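PDB 5I7I: TRAP solute Binding Protein from Uncultured marine bacterium, which binds aromatic acids such as 3-hydroxybenzoate, probably delivering them, as the solute-binding component, to a TRAP transporter. Local coordinates for residues A[47-59]-A[254-266]. Sequence-based numbering, arbitrary orientation.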
loop_
_atom_site.group_PDB
_atom_site.type_symbol
_atom_site.label_atom_id
_atom_site.label_comp_id
_atom_site.label_asym_id
_atom_site.label_seq_id
_atom_site.Cartn_x
_atom_site.Cartn_y
_atom_site.Cartn_z
ATOM N N TRP A 47 -14.535 3.866 -9.644
ATOM C CA TRP A 47 -14.062 5.222 -9.895
ATOM C C TRP A 47 -14.304 5.584 -11.352
ATOM O O TRP A 47 -14.829 6.665 -11.674
ATOM C CB TRP A 47 -12.570 5.326 -9.538
ATOM C CG TRP A 47 -11.972 6.666 -9.716
ATOM C CD1 TRP A 47 -11.938 7.659 -8.807
ATOM C CD2 TRP A 47 -11.287 7.151 -10.879
ATOM N NE1 TRP A 47 -11.293 8.761 -9.330
ATOM C CE2 TRP A 47 -10.881 8.462 -10.603
ATOM C CE3 TRP A 47 -10.985 6.596 -12.124
ATOM C CZ2 TRP A 47 -10.200 9.245 -11.537
ATOM C CZ3 TRP A 47 -10.295 7.365 -13.044
ATOM C CH2 TRP A 47 -9.912 8.673 -12.744
ATOM N N SER A 48 -13.934 4.682 -12.251
ATOM C CA SER A 48 -14.101 4.948 -13.672
ATOM C C SER A 48 -15.570 5.078 -14.040
ATOM O O SER A 48 -15.914 5.871 -14.920
ATOM C CB SER A 48 -13.404 3.863 -14.490
ATOM O OG SER A 48 -14.159 2.668 -14.522
ATOM N N GLU A 49 -16.453 4.333 -13.372
ATOM C CA GLU A 49 -17.885 4.448 -13.656
ATOM C C GLU A 49 -18.445 5.778 -13.180
ATOM O O GLU A 49 -19.335 6.348 -13.827
ATOM C CB GLU A 49 -18.646 3.316 -12.988
ATOM C CG GLU A 49 -18.342 1.982 -13.582
ATOM C CD GLU A 49 -18.743 0.820 -12.695
ATOM O OE1 GLU A 49 -19.049 1.043 -11.501
ATOM O OE2 GLU A 49 -18.760 -0.318 -13.215
ATOM N N LYS A 50 -17.970 6.262 -12.025
ATOM C CA LYS A 50 -18.413 7.558 -11.533
ATOM C C LYS A 50 -17.918 8.665 -12.452
ATOM O O LYS A 50 -18.667 9.605 -12.763
ATOM C CB LYS A 50 -17.948 7.740 -10.082
ATOM C CG LYS A 50 -18.377 9.057 -9.401
ATOM C CD LYS A 50 -17.979 9.074 -7.896
ATOM C CE LYS A 50 -18.361 10.378 -7.168
ATOM N NZ LYS A 50 -17.706 11.595 -7.737
ATOM N N VAL A 51 -16.665 8.548 -12.917
ATOM C CA VAL A 51 -16.096 9.518 -13.848
ATOM C C VAL A 51 -16.857 9.503 -15.170
ATOM O O VAL A 51 -17.124 10.561 -15.763
ATOM C CB VAL A 51 -14.590 9.254 -14.042
ATOM C CG1 VAL A 51 -14.040 10.014 -15.251
ATOM C CG2 VAL A 51 -13.809 9.659 -12.792
ATOM N N LEU A 52 -17.236 8.313 -15.637
ATOM C CA LEU A 52 -18.025 8.198 -16.858
ATOM C C LEU A 52 -19.384 8.863 -16.678
ATOM O O LEU A 52 -19.814 9.665 -17.511
ATOM C CB LEU A 52 -18.194 6.721 -17.209
ATOM C CG LEU A 52 -18.835 6.415 -18.558
ATOM C CD1 LEU A 52 -17.907 6.821 -19.702
ATOM C CD2 LEU A 52 -19.206 4.939 -18.659
ATOM N N ALA A 53 -20.064 8.544 -15.578
ATOM C CA ALA A 53 -21.397 9.086 -15.332
ATOM C C ALA A 53 -21.362 10.602 -15.222
ATOM O O ALA A 53 -22.216 11.297 -15.786
ATOM C CB ALA A 53 -21.975 8.472 -14.060
ATOM N N GLU A 54 -20.397 11.137 -14.475
ATOM C CA GLU A 54 -20.365 12.568 -14.183
ATOM C C GLU A 54 -19.860 13.390 -15.367
ATOM O O GLU A 54 -20.101 14.607 -15.416
ATOM C CB GLU A 54 -19.614 12.818 -12.855
ATOM C CG GLU A 54 -20.368 12.170 -11.639
ATOM C CD GLU A 54 -19.692 12.310 -10.273
ATOM O OE1 GLU A 54 -18.520 12.701 -10.186
ATOM O OE2 GLU A 54 -20.354 12.017 -9.252
ATOM N N SER A 55 -19.230 12.752 -16.353
ATOM C CA SER A 55 -18.841 13.411 -17.589
ATOM C C SER A 55 -19.784 13.088 -18.741
ATOM O O SER A 55 -19.458 13.377 -19.897
ATOM C CB SER A 55 -17.414 13.025 -17.970
ATOM O OG SER A 55 -17.330 11.657 -18.362
ATOM N N ASN A 56 -20.931 12.474 -18.459
ATOM C CA ASN A 56 -21.942 12.218 -19.492
ATOM C C ASN A 56 -21.381 11.349 -20.612
ATOM O O ASN A 56 -21.649 11.565 -21.801
ATOM C CB ASN A 56 -22.523 13.524 -20.023
ATOM C CG ASN A 56 -23.129 14.356 -18.915
ATOM O OD1 ASN A 56 -22.722 15.499 -18.668
ATOM N ND2 ASN A 56 -24.062 13.763 -18.201
ATOM N N GLY A 57 -20.611 10.336 -20.220
ATOM C CA GLY A 57 -20.064 9.393 -21.168
ATOM C C GLY A 57 -18.838 9.870 -21.902
ATOM O O GLY A 57 -18.348 9.156 -22.789
ATOM N N GLU A 58 -18.294 11.034 -21.547
ATOM C CA GLU A 58 -17.225 11.642 -22.325
ATOM C C GLU A 58 -15.831 11.180 -21.897
ATOM O O GLU A 58 -14.952 11.016 -22.751
ATOM C CB GLU A 58 -17.325 13.163 -22.254
ATOM C CG GLU A 58 -18.621 13.691 -22.867
ATOM C CD GLU A 58 -18.879 15.142 -22.542
ATOM O OE1 GLU A 58 -17.990 15.822 -21.994
ATOM O OE2 GLU A 58 -19.998 15.620 -22.832
ATOM N N ILE A 59 -15.588 10.983 -20.601
ATOM C CA ILE A 59 -14.284 10.543 -20.118
ATOM C C ILE A 59 -14.359 9.039 -19.913
ATOM O O ILE A 59 -15.013 8.565 -18.980
ATOM C CB ILE A 59 -13.871 11.244 -18.817
ATOM C CG1 ILE A 59 -13.874 12.770 -18.971
ATOM C CG2 ILE A 59 -12.478 10.773 -18.398
ATOM C CD1 ILE A 59 -13.656 13.524 -17.650
ATOM N N HIS A 254 -13.900 18.871 -17.809
ATOM C CA HIS A 254 -13.364 17.541 -17.550
ATOM C C HIS A 254 -12.421 17.546 -16.354
ATOM O O HIS A 254 -12.445 16.606 -15.550
ATOM C CB HIS A 254 -12.679 16.980 -18.791
ATOM C CG HIS A 254 -13.632 16.475 -19.817
ATOM N ND1 HIS A 254 -13.212 16.009 -21.041
ATOM C CD2 HIS A 254 -14.985 16.372 -19.812
ATOM C CE1 HIS A 254 -14.266 15.629 -21.743
ATOM N NE2 HIS A 254 -15.351 15.839 -21.022
ATOM N N LYS A 255 -11.588 18.587 -16.214
ATOM C CA LYS A 255 -10.763 18.712 -15.015
ATOM C C LYS A 255 -11.639 18.687 -13.775
ATOM O O LYS A 255 -11.305 18.034 -12.781
ATOM C CB LYS A 255 -9.955 20.009 -15.030
ATOM C CG LYS A 255 -8.798 20.045 -15.989
ATOM C CD LYS A 255 -7.884 21.209 -15.643
ATOM C CE LYS A 255 -6.621 21.236 -16.483
ATOM N NZ LYS A 255 -6.824 21.761 -17.840
ATOM N N LYS A 256 -12.776 19.377 -13.819
ATOM C CA LYS A 256 -13.638 19.419 -12.647
ATOM C C LYS A 256 -14.204 18.049 -12.308
ATOM O O LYS A 256 -14.377 17.730 -11.126
ATOM C CB LYS A 256 -14.751 20.441 -12.849
ATOM C CG LYS A 256 -14.267 21.868 -12.812
ATOM C CD LYS A 256 -15.415 22.824 -13.100
ATOM C CE LYS A 256 -14.933 24.206 -13.449
ATOM N NZ LYS A 256 -13.987 24.732 -12.446
ATOM N N VAL A 257 -14.507 17.225 -13.314
ATOM C CA VAL A 257 -14.937 15.856 -13.027
ATOM C C VAL A 257 -13.810 15.076 -12.353
ATOM O O VAL A 257 -14.018 14.377 -11.346
ATOM C CB VAL A 257 -15.427 15.158 -14.307
ATOM C CG1 VAL A 257 -15.685 13.673 -14.022
ATOM C CG2 VAL A 257 -16.677 15.847 -14.849
ATOM N N ILE A 258 -12.600 15.171 -12.901
ATOM C CA ILE A 258 -11.476 14.466 -12.303
ATOM C C ILE A 258 -11.262 14.941 -10.869
ATOM O O ILE A 258 -11.110 14.133 -9.944
ATOM C CB ILE A 258 -10.200 14.633 -13.147
ATOM C CG1 ILE A 258 -10.360 14.007 -14.545
ATOM C CG2 ILE A 258 -8.980 14.049 -12.397
ATOM C CD1 ILE A 258 -10.639 12.502 -14.549
ATOM N N ASP A 259 -11.287 16.258 -10.655
ATOM C CA ASP A 259 -10.974 16.789 -9.329
ATOM C C ASP A 259 -12.077 16.495 -8.322
ATOM O O ASP A 259 -11.791 16.341 -7.126
ATOM C CB ASP A 259 -10.642 18.270 -9.443
ATOM C CG ASP A 259 -9.336 18.501 -10.205
ATOM O OD1 ASP A 259 -8.430 17.658 -10.062
ATOM O OD2 ASP A 259 -9.192 19.505 -10.917
ATOM N N ASN A 260 -13.316 16.343 -8.784
ATOM C CA ASN A 260 -14.411 15.885 -7.937
ATOM C C ASN A 260 -14.247 14.421 -7.564
ATOM O O ASN A 260 -14.964 13.924 -6.686
ATOM C CB ASN A 260 -15.743 16.107 -8.661
ATOM C CG ASN A 260 -16.969 15.892 -7.766
ATOM O OD1 ASN A 260 -17.871 15.116 -8.101
ATOM N ND2 ASN A 260 -17.019 16.602 -6.655
ATOM N N ASN A 261 -13.328 13.739 -8.208
ATOM C CA ASN A 261 -13.010 12.344 -7.963
ATOM C C ASN A 261 -11.543 12.179 -7.628
ATOM O O ASN A 261 -10.881 11.245 -8.076
ATOM C CB ASN A 261 -13.416 11.518 -9.175
ATOM C CG ASN A 261 -14.907 11.417 -9.294
ATOM O OD1 ASN A 261 -15.516 10.622 -8.594
ATOM N ND2 ASN A 261 -15.516 12.263 -10.125
ATOM N N ALA A 262 -11.012 13.125 -6.857
ATOM C CA ALA A 262 -9.614 13.125 -6.466
ATOM C C ALA A 262 -9.509 13.789 -5.101
ATOM O O ALA A 262 -10.480 14.340 -4.569
ATOM C CB ALA A 262 -8.740 13.843 -7.505
ATOM N N GLY A 263 -8.313 13.732 -4.547
ATOM C CA GLY A 263 -7.973 14.493 -3.364
ATOM C C GLY A 263 -8.383 13.800 -2.072
ATOM O O GLY A 263 -8.592 12.592 -2.021
ATOM N N LEU A 264 -8.512 14.599 -1.018
ATOM C CA LEU A 264 -8.751 14.048 0.319
ATOM C C LEU A 264 -10.015 13.195 0.385
ATOM O O LEU A 264 -10.036 12.162 1.060
ATOM C CB LEU A 264 -8.810 15.195 1.327
ATOM C CG LEU A 264 -8.802 14.770 2.788
ATOM C CD1 LEU A 264 -7.459 14.136 3.167
ATOM C CD2 LEU A 264 -9.098 15.977 3.663
ATOM N N ALA A 265 -11.089 13.627 -0.274
ATOM C CA ALA A 265 -12.316 12.837 -0.251
ATOM C C ALA A 265 -12.094 11.463 -0.861
ATOM O O ALA A 265 -12.637 10.466 -0.374
ATOM C CB ALA A 265 -13.452 13.568 -0.967
ATOM N N LEU A 266 -11.312 11.388 -1.939
ATOM C CA LEU A 266 -11.023 10.083 -2.527
ATOM C C LEU A 266 -10.126 9.258 -1.614
ATOM O O LEU A 266 -10.325 8.054 -1.468
ATOM C CB LEU A 266 -10.413 10.226 -3.922
ATOM C CG LEU A 266 -10.074 8.906 -4.599
ATOM C CD1 LEU A 266 -11.332 8.060 -4.817
ATOM C CD2 LEU A 266 -9.372 9.143 -5.936
HETATM O O HOH W 1 -17.212 12.722 -5.073
#
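Two flat rings, Trp47 and His254, meet the opposite segment in different ways. The indole carries CG2 of Val51, its own helix neighbour, centrally on one face, while its edge points across the contact: Trp47 NE1 donates to the backbone O of Asn261 at 2.8 Å, almost straight at 177°, in the ring plane and on a lone pair of the carbonyl. The imidazole takes partners from across the contact both on a face and at its edge: CG1 of Ile59 makes a CH-pi contact 3.7 Å from the His254 ring centroid, and His254 NE2 donates to the anti lone pair of Glu58 OE1 (2.8 Å). Between the rings, Val257 packs against Val51 and Ile59, and the Ile59 and Ile258 CD1 methyls adjoin.

Where helix 38-54 nears its end, Asn261 meets a salt-bridged pair. Lys50 stays extended until it bends at chi4 (-61°), which brings NZ to Asn261 OD1 from above the carbonyl plane and to Glu54 OE1 at 2.8 Å; a water also bridges Lys50 NZ to Asn260 O. The Asn261 ND2 donates both to Glu54 OE1 (3.0 Å) and back to Val257 O (2.9 Å), fixing the rotation of the amide. An alanine in place of Asn261 would keep the backbone acceptor for Trp47 but would probably cost Lys50 and Glu54 their direct amide partner.

A Schellman motif with Asn56 as C-prime residue ends helix 38-54. None of these residues lines the 3-hydroxybenzoate pocket; the packing joins helix segments 47-54 and 254-259, roughly antiparallel at 146°, beside the five-stranded sheet of one alpha/beta lobe in a two-lobed solute-binding fold.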